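Local coordinates for techylectin-5A (Tachypleus tridentatus, PDB 1JC9), which acts as an innate-immunity lectin of the horseshoe crab, recognising acetyl-group-containing substances on cells and agglutinating bacteria and human erythrocytes, at residues Asp128-Leu133 / Phe160-Glu165; Ala155-Phe160 / Ala180-Gly185; Leu171-Tyr176 / Arg186-Asn191; His199-Thr204 / Trp215-His220. All coordinates share one frame; numbering follows the deposited sequence.

Contact 1: Asp128-Leu133 / Phe160-Glu165; sequences DRIFAL and FWIENE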
# COMPACT_ATOMS: atom_id res chain seq x y z
N ASP A 128 -3.08 -1.98 -11.54
CA ASP A 128 -4.06 -2.77 -12.28
C ASP A 128 -4.41 -4.02 -11.47
O ASP A 128 -5.55 -4.48 -11.48
CB ASP A 128 -3.53 -3.20 -13.65
CG ASP A 128 -3.52 -2.06 -14.66
OD1 ASP A 128 -4.29 -1.09 -14.48
OD2 ASP A 128 -2.77 -2.16 -15.65
N ARG A 129 -3.43 -4.56 -10.76
CA ARG A 129 -3.67 -5.75 -9.94
C ARG A 129 -4.45 -5.40 -8.69
O ARG A 129 -5.31 -6.16 -8.25
CB ARG A 129 -2.34 -6.40 -9.56
CG ARG A 129 -1.68 -7.15 -10.69
CD ARG A 129 -0.23 -7.39 -10.34
NE ARG A 129 0.48 -8.19 -11.33
CZ ARG A 129 1.80 -8.38 -11.30
NH1 ARG A 129 2.53 -7.82 -10.34
NH2 ARG A 129 2.39 -9.12 -12.22
N ILE A 130 -4.16 -4.24 -8.11
CA ILE A 130 -4.86 -3.80 -6.91
C ILE A 130 -6.32 -3.51 -7.27
O ILE A 130 -7.24 -3.80 -6.50
CB ILE A 130 -4.18 -2.56 -6.29
CG1 ILE A 130 -2.78 -2.95 -5.80
CG2 ILE A 130 -5.03 -2.01 -5.15
CD1 ILE A 130 -1.94 -1.79 -5.28
N PHE A 131 -6.53 -2.92 -8.45
CA PHE A 131 -7.89 -2.64 -8.92
C PHE A 131 -8.64 -3.97 -9.06
O PHE A 131 -9.76 -4.12 -8.58
CB PHE A 131 -7.85 -1.95 -10.29
CG PHE A 131 -9.14 -2.06 -11.06
CD1 PHE A 131 -10.24 -1.27 -10.74
CD2 PHE A 131 -9.26 -2.99 -12.09
CE1 PHE A 131 -11.44 -1.40 -11.42
CE2 PHE A 131 -10.46 -3.14 -12.78
CZ PHE A 131 -11.56 -2.34 -12.45
N ALA A 132 -8.00 -4.94 -9.71
CA ALA A 132 -8.60 -6.26 -9.93
C ALA A 132 -8.99 -6.95 -8.63
O ALA A 132 -10.08 -7.51 -8.52
CB ALA A 132 -7.65 -7.14 -10.74
N LEU A 133 -8.09 -6.93 -7.65
CA LEU A 133 -8.38 -7.58 -6.37
C LEU A 133 -9.45 -6.85 -5.54
O LEU A 133 -10.40 -7.48 -5.07
CB LEU A 133 -7.10 -7.73 -5.56
CG LEU A 133 -6.01 -8.66 -6.12
CD1 LEU A 133 -4.77 -8.58 -5.25
CD2 LEU A 133 -6.52 -10.09 -6.19
N PHE A 160 -12.19 -0.66 1.21
CA PHE A 160 -11.05 -0.15 0.45
C PHE A 160 -11.08 -0.64 -0.99
O PHE A 160 -11.22 -1.84 -1.25
CB PHE A 160 -9.74 -0.62 1.10
CG PHE A 160 -8.53 -0.44 0.23
CD1 PHE A 160 -8.09 0.84 -0.12
CD2 PHE A 160 -7.83 -1.54 -0.26
CE1 PHE A 160 -6.98 1.01 -0.95
CE2 PHE A 160 -6.72 -1.38 -1.09
CZ PHE A 160 -6.29 -0.09 -1.43
N TRP A 161 -10.96 0.29 -1.93
CA TRP A 161 -10.92 -0.05 -3.35
C TRP A 161 -10.51 1.15 -4.17
O TRP A 161 -10.61 2.29 -3.71
CB TRP A 161 -12.27 -0.60 -3.85
CG TRP A 161 -13.48 0.27 -3.59
CD1 TRP A 161 -14.10 0.49 -2.39
CD2 TRP A 161 -14.26 0.97 -4.57
NE1 TRP A 161 -15.21 1.28 -2.56
CE2 TRP A 161 -15.33 1.59 -3.89
CE3 TRP A 161 -14.15 1.13 -5.96
CZ2 TRP A 161 -16.30 2.37 -4.55
CZ3 TRP A 161 -15.11 1.91 -6.62
CH2 TRP A 161 -16.17 2.51 -5.91
N ILE A 162 -9.99 0.91 -5.37
CA ILE A 162 -9.61 2.00 -6.25
C ILE A 162 -10.29 1.73 -7.59
O ILE A 162 -10.69 0.59 -7.87
CB ILE A 162 -8.06 2.09 -6.45
CG1 ILE A 162 -7.51 0.85 -7.15
CG2 ILE A 162 -7.36 2.29 -5.09
CD1 ILE A 162 -7.65 -0.41 -6.34
N GLU A 163 -10.46 2.77 -8.40
CA GLU A 163 -11.10 2.62 -9.70
C GLU A 163 -10.00 2.26 -10.70
O GLU A 163 -8.83 2.21 -10.32
CB GLU A 163 -11.81 3.93 -10.07
CG GLU A 163 -12.97 4.23 -9.12
CD GLU A 163 -13.70 5.53 -9.42
OE1 GLU A 163 -14.00 5.79 -10.60
OE2 GLU A 163 -13.98 6.28 -8.46
N ASN A 164 -10.36 1.99 -11.96
CA ASN A 164 -9.35 1.60 -12.93
C ASN A 164 -8.52 2.77 -13.44
O ASN A 164 -8.70 3.91 -13.02
CB ASN A 164 -9.98 0.83 -14.11
CG ASN A 164 -10.92 1.68 -14.94
OD1 ASN A 164 -10.72 2.88 -15.12
ND2 ASN A 164 -11.94 1.04 -15.49
N GLU A 165 -7.59 2.47 -14.35
CA GLU A 165 -6.70 3.48 -14.89
C GLU A 165 -7.38 4.68 -15.55
O GLU A 165 -6.89 5.81 -15.41
CB GLU A 165 -5.70 2.85 -15.88
CG GLU A 165 -4.66 3.86 -16.38
CD GLU A 165 -3.54 3.22 -17.18
OE1 GLU A 165 -3.73 2.09 -17.67
OE2 GLU A 165 -2.48 3.86 -17.33
O HOH W 1 -6.93 -0.44 -14.76
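Ile-162 reaches from the strand into a hollow on helix 127-136 between Ile-130 and Phe-131, a helix-on-strand contact within the fibrinogen C-terminal domain. The segment axes approach to 7.4 Å at 129°, so the helix crosses the end of strand 152-162. The bump is the CD1 methyl of Ile-162. With chi1 at 64°, CG1 sits between the backbone N and carbonyl carbon of its own residue, and CD1 projects onto the helix backbone, 3.4 Å from Phe-131 CA. The wall of the hollow is the CG2 branch of Ile-130, which meets Ile-162 CD1 at 3.3 Å, closer than usual for two carbons, while the two side chains lie roughly perpendicular. Ile-130 CG2 also lies 4.4 Å from Phe-160 CZ.

Further along, the Phe-131 ring is the bump. Asn-164 covers one face of it in a CH-pi contact, its CB 3.9 Å from the ring centroid and 13° off the normal; the carbonyl oxygen of Ile-162 lies at the ring edge. At the Asp-128/Glu-165 end, the fit becomes polar. The acidic groups of Asp-128 and Glu-165 are close, but both form salt bridges with Lys-113, probably easing their repulsion. Tyr-169 also bonds Asp-128 OD1, and a water donates to that oxygen at 2.7 Å while accepting from Glu-165 N at 3.0 Å.

Contact 2: Ala155-Phe160 / Ala180-Gly185; sequences AIYQDF and AGNSFG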
# COMPACT_ATOMS: atom_id res chain seq x y z
N ALA A 155 -3.47 0.46 11.49
CA ALA A 155 -4.66 1.23 11.14
C ALA A 155 -5.45 0.37 10.17
O ALA A 155 -4.88 -0.29 9.30
CB ALA A 155 -4.26 2.54 10.47
N ILE A 156 -6.76 0.35 10.35
CA ILE A 156 -7.65 -0.43 9.51
C ILE A 156 -8.64 0.53 8.86
O ILE A 156 -9.12 1.45 9.52
CB ILE A 156 -8.47 -1.45 10.34
CG1 ILE A 156 -7.53 -2.36 11.15
CG2 ILE A 156 -9.36 -2.28 9.41
CD1 ILE A 156 -6.76 -3.34 10.33
N TYR A 157 -8.93 0.31 7.59
CA TYR A 157 -9.91 1.12 6.88
C TYR A 157 -10.83 0.15 6.15
O TYR A 157 -10.36 -0.70 5.38
CB TYR A 157 -9.26 2.05 5.85
CG TYR A 157 -8.45 3.16 6.46
CD1 TYR A 157 -7.13 2.95 6.84
CD2 TYR A 157 -9.02 4.41 6.69
CE1 TYR A 157 -6.39 3.96 7.44
CE2 TYR A 157 -8.29 5.43 7.30
CZ TYR A 157 -6.98 5.20 7.67
OH TYR A 157 -6.25 6.20 8.28
N GLN A 158 -12.13 0.26 6.39
CA GLN A 158 -13.08 -0.61 5.72
C GLN A 158 -13.37 -0.11 4.32
O GLN A 158 -13.02 1.02 3.96
CB GLN A 158 -14.39 -0.68 6.49
CG GLN A 158 -14.31 -1.41 7.81
CD GLN A 158 -15.69 -1.76 8.35
OE1 GLN A 158 -16.39 -2.61 7.79
NE2 GLN A 158 -16.09 -1.09 9.43
N ASP A 159 -14.01 -0.97 3.53
CA ASP A 159 -14.40 -0.63 2.17
C ASP A 159 -13.30 0.04 1.36
O ASP A 159 -13.47 1.16 0.88
CB ASP A 159 -15.64 0.27 2.21
CG ASP A 159 -16.72 -0.26 3.14
OD1 ASP A 159 -16.92 -1.49 3.19
OD2 ASP A 159 -17.37 0.56 3.83
N PHE A 160 -12.19 -0.66 1.21
CA PHE A 160 -11.05 -0.15 0.45
C PHE A 160 -11.08 -0.64 -0.99
O PHE A 160 -11.22 -1.84 -1.25
CB PHE A 160 -9.74 -0.62 1.10
CG PHE A 160 -8.53 -0.44 0.23
CD1 PHE A 160 -8.09 0.84 -0.12
CD2 PHE A 160 -7.83 -1.54 -0.26
CE1 PHE A 160 -6.98 1.01 -0.95
CE2 PHE A 160 -6.72 -1.38 -1.09
CZ PHE A 160 -6.29 -0.09 -1.43
N ALA A 180 -2.74 3.78 15.14
CA ALA A 180 -1.66 4.51 14.48
C ALA A 180 -2.02 5.96 14.23
O ALA A 180 -1.14 6.80 14.03
CB ALA A 180 -1.32 3.84 13.15
N GLY A 181 -3.31 6.26 14.27
CA GLY A 181 -3.77 7.61 14.00
C GLY A 181 -4.29 7.59 12.57
O GLY A 181 -3.75 6.88 11.72
N ASN A 182 -5.34 8.36 12.30
CA ASN A 182 -5.94 8.39 10.97
C ASN A 182 -5.22 9.31 9.99
O ASN A 182 -5.66 10.44 9.76
CB ASN A 182 -7.40 8.82 11.11
CG ASN A 182 -8.17 8.70 9.81
OD1 ASN A 182 -7.63 8.26 8.79
ND2 ASN A 182 -9.44 9.09 9.84
N SER A 183 -4.13 8.83 9.40
CA SER A 183 -3.39 9.66 8.45
C SER A 183 -3.60 9.28 6.98
O SER A 183 -2.95 9.84 6.10
CB SER A 183 -1.89 9.63 8.78
OG SER A 183 -1.64 10.24 10.04
N PHE A 184 -4.49 8.33 6.71
CA PHE A 184 -4.77 7.92 5.33
C PHE A 184 -6.13 8.49 4.93
O PHE A 184 -6.43 8.67 3.74
CB PHE A 184 -4.80 6.38 5.23
CG PHE A 184 -4.80 5.85 3.81
CD1 PHE A 184 -3.83 6.25 2.90
CD2 PHE A 184 -5.74 4.90 3.42
CE1 PHE A 184 -3.79 5.71 1.61
CE2 PHE A 184 -5.70 4.35 2.13
CZ PHE A 184 -4.73 4.75 1.23
N GLY A 185 -6.95 8.78 5.93
CA GLY A 185 -8.28 9.30 5.69
C GLY A 185 -8.39 10.49 4.76
O GLY A 185 -9.28 10.53 3.91
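Tyr-157, on strand 152-162 of the fibrinogen-related domain, thrusts its ring into the loop 180-185 that leads to the sugar pocket. Hydrogen bonds and ring packing hold the tyrosine, and a methyl contact lies beside them. The hydrogen bonds gather at its hydroxyl. Tyr-157 OH donates to Asn-182 OD1 over a short 2.5 Å and accepts from Phe-184 N at 3.2 Å. The amide oxygen is shared in turn: Gly-185 N bonds to Asn-182 OD1 at 3.0 Å, closing an Asx motif, and the two donors reach OD1 from opposite faces of the amide plane. Asn-182 is also the centre of an inverse gamma turn, and its extended first torsion (chi1 -172°) carries the carboxamide to the rim of the tyrosine ring, where OD1 lies in the ring plane.

The aromatic interaction is a T-shaped stack. Phe-184 turns its edge to the face of Tyr-157, with centroids 5.5 Å apart and planes at 70°; Phe-184 CD2 stands over the ring centre, while its CB rests 3.5 Å from Tyr-157 CZ. Phe-143 of strand 139-146 makes a further edge-to-face contact with Phe-184.

Purely apolar contact is modest, with the methyls of Ala-155 and Ala-180 meeting at 4.2 Å.

Because Tyr-157 OH both gives and accepts, the buried phenol grips two loop residues directly, and the shared OD1 brings in Gly-185. Together with the stack this should limit the ring's movement, and it is consistent with steadying the chain just before the ligand-binding Arg-186.

Contact 3: Leu171-Tyr176 / Arg186-Asn191; sequences LHIGNY and RHNGHN. With NAG (2-acetamido-2-deoxy-beta-D-glucopyranose), chain B.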
# COMPACT_ATOMS: atom_id res chain seq x y z
N LEU A 171 -8.96 6.64 -5.22
CA LEU A 171 -9.09 5.92 -3.96
C LEU A 171 -10.44 6.03 -3.24
O LEU A 171 -11.05 7.09 -3.21
CB LEU A 171 -8.00 6.38 -3.00
CG LEU A 171 -8.01 5.78 -1.58
CD1 LEU A 171 -7.57 4.32 -1.63
CD2 LEU A 171 -7.06 6.58 -0.70
N HIS A 172 -10.88 4.92 -2.66
CA HIS A 172 -12.13 4.84 -1.89
C HIS A 172 -11.84 4.10 -0.58
O HIS A 172 -11.35 2.98 -0.60
CB HIS A 172 -13.19 4.06 -2.66
CG HIS A 172 -13.71 4.77 -3.88
ND1 HIS A 172 -14.76 5.65 -3.82
CD2 HIS A 172 -13.30 4.74 -5.17
CE1 HIS A 172 -14.98 6.14 -5.03
NE2 HIS A 172 -14.11 5.60 -5.86
N ILE A 173 -12.13 4.73 0.55
CA ILE A 173 -11.93 4.10 1.85
C ILE A 173 -13.04 4.48 2.81
O ILE A 173 -13.55 5.60 2.77
CB ILE A 173 -10.58 4.47 2.51
CG1 ILE A 173 -10.35 5.98 2.40
CG2 ILE A 173 -9.44 3.67 1.88
CD1 ILE A 173 -9.11 6.44 3.14
N GLY A 174 -13.42 3.53 3.67
CA GLY A 174 -14.46 3.77 4.65
C GLY A 174 -13.91 4.12 6.02
O GLY A 174 -12.84 4.72 6.14
N ASN A 175 -14.64 3.72 7.06
CA ASN A 175 -14.25 4.02 8.44
C ASN A 175 -12.91 3.49 8.93
O ASN A 175 -12.47 2.39 8.58
CB ASN A 175 -15.34 3.55 9.41
CG ASN A 175 -16.65 4.30 9.21
OD1 ASN A 175 -16.67 5.52 9.14
ND2 ASN A 175 -17.75 3.55 9.12
N TYR A 176 -12.28 4.31 9.76
CA TYR A 176 -10.99 4.04 10.36
C TYR A 176 -11.13 3.43 11.76
O TYR A 176 -12.12 3.63 12.45
CB TYR A 176 -10.20 5.35 10.46
CG TYR A 176 -9.09 5.34 11.49
CD1 TYR A 176 -7.84 4.81 11.19
CD2 TYR A 176 -9.31 5.82 12.79
CE1 TYR A 176 -6.82 4.77 12.14
CE2 TYR A 176 -8.31 5.78 13.75
CZ TYR A 176 -7.07 5.26 13.42
OH TYR A 176 -6.06 5.22 14.36
N ARG A 186 -7.48 11.45 4.88
CA ARG A 186 -7.54 12.64 4.04
C ARG A 186 -7.34 12.34 2.56
O ARG A 186 -7.67 13.16 1.70
CB ARG A 186 -6.52 13.68 4.50
CG ARG A 186 -6.82 15.09 4.00
CD ARG A 186 -5.91 16.14 4.63
NE ARG A 186 -4.58 16.17 4.02
CZ ARG A 186 -3.60 16.99 4.42
NH1 ARG A 186 -3.80 17.83 5.42
NH2 ARG A 186 -2.42 16.97 3.80
N HIS A 187 -6.80 11.17 2.26
CA HIS A 187 -6.53 10.80 0.87
C HIS A 187 -7.73 10.22 0.14
O HIS A 187 -7.72 10.09 -1.08
CB HIS A 187 -5.35 9.82 0.85
CG HIS A 187 -4.07 10.44 1.31
ND1 HIS A 187 -3.26 11.18 0.46
CD2 HIS A 187 -3.51 10.53 2.54
CE1 HIS A 187 -2.26 11.69 1.16
NE2 HIS A 187 -2.39 11.31 2.42
N ASN A 188 -8.79 9.90 0.88
CA ASN A 188 -9.99 9.35 0.28
C ASN A 188 -10.48 10.24 -0.86
O ASN A 188 -10.47 11.46 -0.74
CB ASN A 188 -11.08 9.21 1.36
CG ASN A 188 -12.38 8.63 0.81
OD1 ASN A 188 -12.37 7.71 -0.01
ND2 ASN A 188 -13.50 9.16 1.29
N GLY A 189 -10.88 9.62 -1.97
CA GLY A 189 -11.39 10.36 -3.11
C GLY A 189 -10.39 11.10 -3.99
O GLY A 189 -10.79 11.96 -4.77
N HIS A 190 -9.11 10.77 -3.90
CA HIS A 190 -8.10 11.45 -4.71
C HIS A 190 -7.51 10.55 -5.78
O HIS A 190 -7.51 9.32 -5.65
CB HIS A 190 -6.99 11.99 -3.80
CG HIS A 190 -7.41 13.19 -3.01
ND1 HIS A 190 -7.30 14.47 -3.50
CD2 HIS A 190 -7.99 13.29 -1.79
CE1 HIS A 190 -7.81 15.32 -2.62
NE2 HIS A 190 -8.23 14.63 -1.57
N ASN A 191 -7.01 11.16 -6.85
CA ASN A 191 -6.39 10.41 -7.95
C ASN A 191 -5.01 9.96 -7.51
O ASN A 191 -4.47 10.45 -6.52
CB ASN A 191 -6.22 11.27 -9.20
CG ASN A 191 -7.47 12.03 -9.57
OD1 ASN A 191 -8.50 11.41 -9.85
ND2 ASN A 191 -7.36 13.36 -9.57
C1 NAG B . 0.07 19.75 5.45
C2 NAG B . 1.04 19.93 4.19
C3 NAG B . 1.50 21.44 4.14
C4 NAG B . 0.24 22.25 3.92
C5 NAG B . -0.73 22.00 5.13
C6 NAG B . -2.04 22.77 4.98
C7 NAG B . 2.33 18.02 3.47
C8 NAG B . 3.49 17.08 3.56
N2 NAG B . 2.21 19.06 4.37
O1 NAG B . -0.43 18.38 5.60
O3 NAG B . 2.36 21.67 3.03
O4 NAG B . 0.58 23.68 3.84
O5 NAG B . -1.10 20.60 5.29
O6 NAG B . -2.78 22.40 6.18
O7 NAG B . 1.49 17.81 2.56
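Leu-171 opens a short ladder of hydrogen bonds between strand 171-172 and the type II turn His-187 to His-190, at the edge of the antiparallel sheet of this fibrinogen-related domain. Its N-H gives a nearly straight bond to His-190 O (3.1 Å, 166°), and its carbonyl takes Gly-189 N at 2.8 Å from well above the carbonyl plane. The leucine branch carries CD2 against the turn, 3.6 Å from His-187 O. His-172 turns away; its ring stacks on Trp-161 and bonds Glu-163, but its CA still lies close to Asn-188 OD1. At Ile-173 a side chain replaces the backbone as acceptor: Ile-173 N bonds Asn-188 OD1 at 3.0 Å, the donor standing 52° out of the amide plane. Asn-188 reaches it because its CG is anti to the backbone N (chi1 -180°). The two side chains run alongside one another head to tail, Ile-173 CG1 packing on Asn-188 CB at 3.5 Å.

Just ahead of the turn, Arg-186 leaves the backbone away from the strand, and its chain, bent at chi3, reaches the sugar. Its guanidinium meets the N-acetylglucosamine edge-on, NH2 donating to O1 at 3.0 Å.

Contact 4: His199-Thr204 / Trp215-His220; sequences HDTHET and WYDRCH. With CA (calcium ion), chain C; NAG (2-acetamido-2-deoxy-beta-D-glucopyranose), chain B.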
# COMPACT_ATOMS: atom_id res chain seq x y z
N HIS A 199 -1.76 14.58 -10.75
CA HIS A 199 -3.22 14.50 -10.70
C HIS A 199 -3.73 14.97 -9.34
O HIS A 199 -4.90 14.75 -9.01
CB HIS A 199 -3.66 13.05 -10.94
CG HIS A 199 -3.31 12.53 -12.30
ND1 HIS A 199 -2.82 11.25 -12.50
CD2 HIS A 199 -3.39 13.09 -13.53
CE1 HIS A 199 -2.62 11.06 -13.79
NE2 HIS A 199 -2.96 12.16 -14.44
N ASP A 200 -2.88 15.61 -8.56
CA ASP A 200 -3.28 16.08 -7.24
C ASP A 200 -4.08 17.39 -7.29
O ASP A 200 -4.36 17.90 -8.38
CB ASP A 200 -2.05 16.22 -6.33
CG ASP A 200 -1.08 17.28 -6.81
OD1 ASP A 200 0.12 16.98 -6.92
OD2 ASP A 200 -1.52 18.43 -7.06
N THR A 201 -4.45 17.91 -6.13
CA THR A 201 -5.22 19.15 -6.07
C THR A 201 -4.42 20.30 -5.50
O THR A 201 -4.95 21.17 -4.81
CB THR A 201 -6.48 18.97 -5.21
OG1 THR A 201 -6.10 18.70 -3.86
CG2 THR A 201 -7.33 17.83 -5.73
N HIS A 202 -3.12 20.31 -5.79
CA HIS A 202 -2.24 21.36 -5.30
C HIS A 202 -1.61 22.08 -6.49
O HIS A 202 -1.51 21.52 -7.58
CB HIS A 202 -1.16 20.74 -4.40
CG HIS A 202 -0.36 21.74 -3.63
ND1 HIS A 202 0.58 22.56 -4.21
CD2 HIS A 202 -0.37 22.04 -2.31
CE1 HIS A 202 1.12 23.33 -3.28
NE2 HIS A 202 0.57 23.03 -2.12
N GLU A 203 -1.19 23.32 -6.26
CA GLU A 203 -0.56 24.12 -7.31
C GLU A 203 0.75 23.48 -7.74
O GLU A 203 1.13 23.53 -8.91
CB GLU A 203 -0.29 25.54 -6.80
CG GLU A 203 -1.52 26.30 -6.34
CD GLU A 203 -2.23 25.62 -5.18
OE1 GLU A 203 -1.58 25.38 -4.14
OE2 GLU A 203 -3.44 25.34 -5.31
N THR A 204 1.44 22.87 -6.79
CA THR A 204 2.71 22.22 -7.07
C THR A 204 2.53 20.76 -7.50
O THR A 204 1.41 20.27 -7.61
CB THR A 204 3.63 22.25 -5.84
OG1 THR A 204 3.04 21.48 -4.78
CG2 THR A 204 3.83 23.67 -5.37
N TRP A 215 -1.84 8.69 -3.61
CA TRP A 215 -3.08 9.42 -3.86
C TRP A 215 -2.93 10.78 -3.17
O TRP A 215 -3.66 11.10 -2.23
CB TRP A 215 -4.27 8.65 -3.28
CG TRP A 215 -4.50 7.30 -3.91
CD1 TRP A 215 -5.22 7.03 -5.04
CD2 TRP A 215 -3.94 6.05 -3.48
NE1 TRP A 215 -5.16 5.69 -5.33
CE2 TRP A 215 -4.38 5.06 -4.39
CE3 TRP A 215 -3.12 5.67 -2.41
CZ2 TRP A 215 -4.01 3.72 -4.27
CZ3 TRP A 215 -2.76 4.32 -2.29
CH2 TRP A 215 -3.21 3.37 -3.22
N TYR A 216 -1.98 11.57 -3.66
CA TYR A 216 -1.69 12.88 -3.10
C TYR A 216 -2.84 13.88 -3.14
O TYR A 216 -3.61 13.93 -4.11
CB TYR A 216 -0.47 13.49 -3.79
CG TYR A 216 0.83 12.80 -3.47
CD1 TYR A 216 1.33 12.81 -2.16
CD2 TYR A 216 1.59 12.17 -4.46
CE1 TYR A 216 2.56 12.22 -1.85
CE2 TYR A 216 2.81 11.57 -4.16
CZ TYR A 216 3.29 11.61 -2.85
OH TYR A 216 4.50 11.04 -2.54
N ASP A 217 -2.93 14.68 -2.08
CA ASP A 217 -3.96 15.71 -1.94
C ASP A 217 -3.28 17.08 -2.02
O ASP A 217 -3.10 17.62 -3.11
CB ASP A 217 -4.67 15.56 -0.59
CG ASP A 217 -5.77 16.58 -0.40
OD1 ASP A 217 -6.33 16.64 0.72
OD2 ASP A 217 -6.09 17.32 -1.36
N ARG A 218 -2.89 17.62 -0.86
CA ARG A 218 -2.24 18.92 -0.78
C ARG A 218 -1.26 19.04 0.40
O ARG A 218 -1.34 20.00 1.16
CB ARG A 218 -3.28 20.02 -0.58
CG ARG A 218 -4.16 20.35 -1.76
CD ARG A 218 -5.36 21.15 -1.26
NE ARG A 218 -5.93 22.04 -2.27
CZ ARG A 218 -5.34 23.16 -2.69
NH1 ARG A 218 -4.16 23.53 -2.20
NH2 ARG A 218 -5.94 23.91 -3.61
N CYS A 219 -0.32 18.10 0.56
CA CYS A 219 -0.13 16.96 -0.31
C CYS A 219 -0.43 15.62 0.37
O CYS A 219 -1.03 14.73 -0.24
CB CYS A 219 1.30 16.94 -0.82
SG CYS A 219 1.70 18.18 -2.09
N HIS A 220 -0.01 15.47 1.63
CA HIS A 220 -0.24 14.21 2.33
C HIS A 220 -0.10 14.25 3.85
O HIS A 220 0.40 15.21 4.42
CB HIS A 220 0.74 13.15 1.82
CG HIS A 220 2.13 13.30 2.36
ND1 HIS A 220 2.44 13.04 3.68
CD2 HIS A 220 3.28 13.71 1.78
CE1 HIS A 220 3.73 13.29 3.88
NE2 HIS A 220 4.26 13.70 2.75
CA CA C . -0.46 19.63 -8.80
C1 NAG B . 0.07 19.75 5.45
C2 NAG B . 1.04 19.93 4.19
C3 NAG B . 1.50 21.44 4.14
C4 NAG B . 0.24 22.25 3.92
C5 NAG B . -0.73 22.00 5.13
C6 NAG B . -2.04 22.77 4.98
C7 NAG B . 2.33 18.02 3.47
C8 NAG B . 3.49 17.08 3.56
N2 NAG B . 2.21 19.06 4.37
O1 NAG B . -0.43 18.38 5.60
O3 NAG B . 2.36 21.67 3.03
O4 NAG B . 0.58 23.68 3.84
O5 NAG B . -1.10 20.60 5.29
O6 NAG B . -2.78 22.40 6.18
O7 NAG B . 1.49 17.81 2.56
O HOH W 2 -2.60 19.59 -9.64
O HOH W 3 -0.11 21.53 -10.54
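Tyr-216 starts the approach, its CB packing at 4.0 Å on the CB of Asp-200, whose OD2 binds the calcium ion. The next residue, Asp-217, offers its carbonyl oxygen to two weak bonds, from the N and OG1 of Thr-201, both at 3.3 Å. Arg-218 then stretches along the other loop. Thr-201 O and His-202 CA lie over one face of its guanidinium, and NH2 forms a salt bridge, whose hydrogen bond is weak, with Glu-203 OE2 at 3.3 Å, the carboxylate and guanidinium planes 33° apart. Arg-218 CB meets the edge of the His-202 ring.

Cys-219 follows a cis peptide bond, with SG set obliquely to that same ring and joined to Cys-206 by a disulfide. From here the loop turns to the sugar: Cys-219 N (2.7 Å) and His-220 N (2.9 Å) grip the acetyl oxygen O7 of N-acetylglucosamine, while its methyl C8 lies 3.6 Å above the His-220 ring plane, toward its rim, consistent with the lectin's specificity for acetyl groups. Across the contact, Asp-200 OD2, the carbonyls of His-202 and Thr-204, two waters and Asp-198 surround the calcium, so the contact links metal site and sugar pocket.

Neither segment contains regular helix or strand; they flank helix 206-210, on which Tyr-216 and Cys-219 rest, with strand 231-232 following later in the chain.

In the fold
The four contacts illustrate how chemistry shifts from the sheet outward to a binding surface. Contacts 1 and 2 use strand 152-162 and share Phe-160: contact 1, partly buried, works by apolar fit, whereas contact 2, the most buried, combines stacked rings with a phenol's hydrogen bonds. Contact 3 holds the neighbouring strand 171-172, is partly buried, and relies mainly on backbone bonds plus one asparagine side chain; its centre lies about 9 Å from that of contact 2. Contact 4, its centre farthest from the chain centre at about 18 Å, joins two loops through weak polar bonds and a salt bridge, with calcium held by one loop and sugar by the other. Contacts 3 and 4 meet through His-187 and Trp-215, and both touch the same sugar.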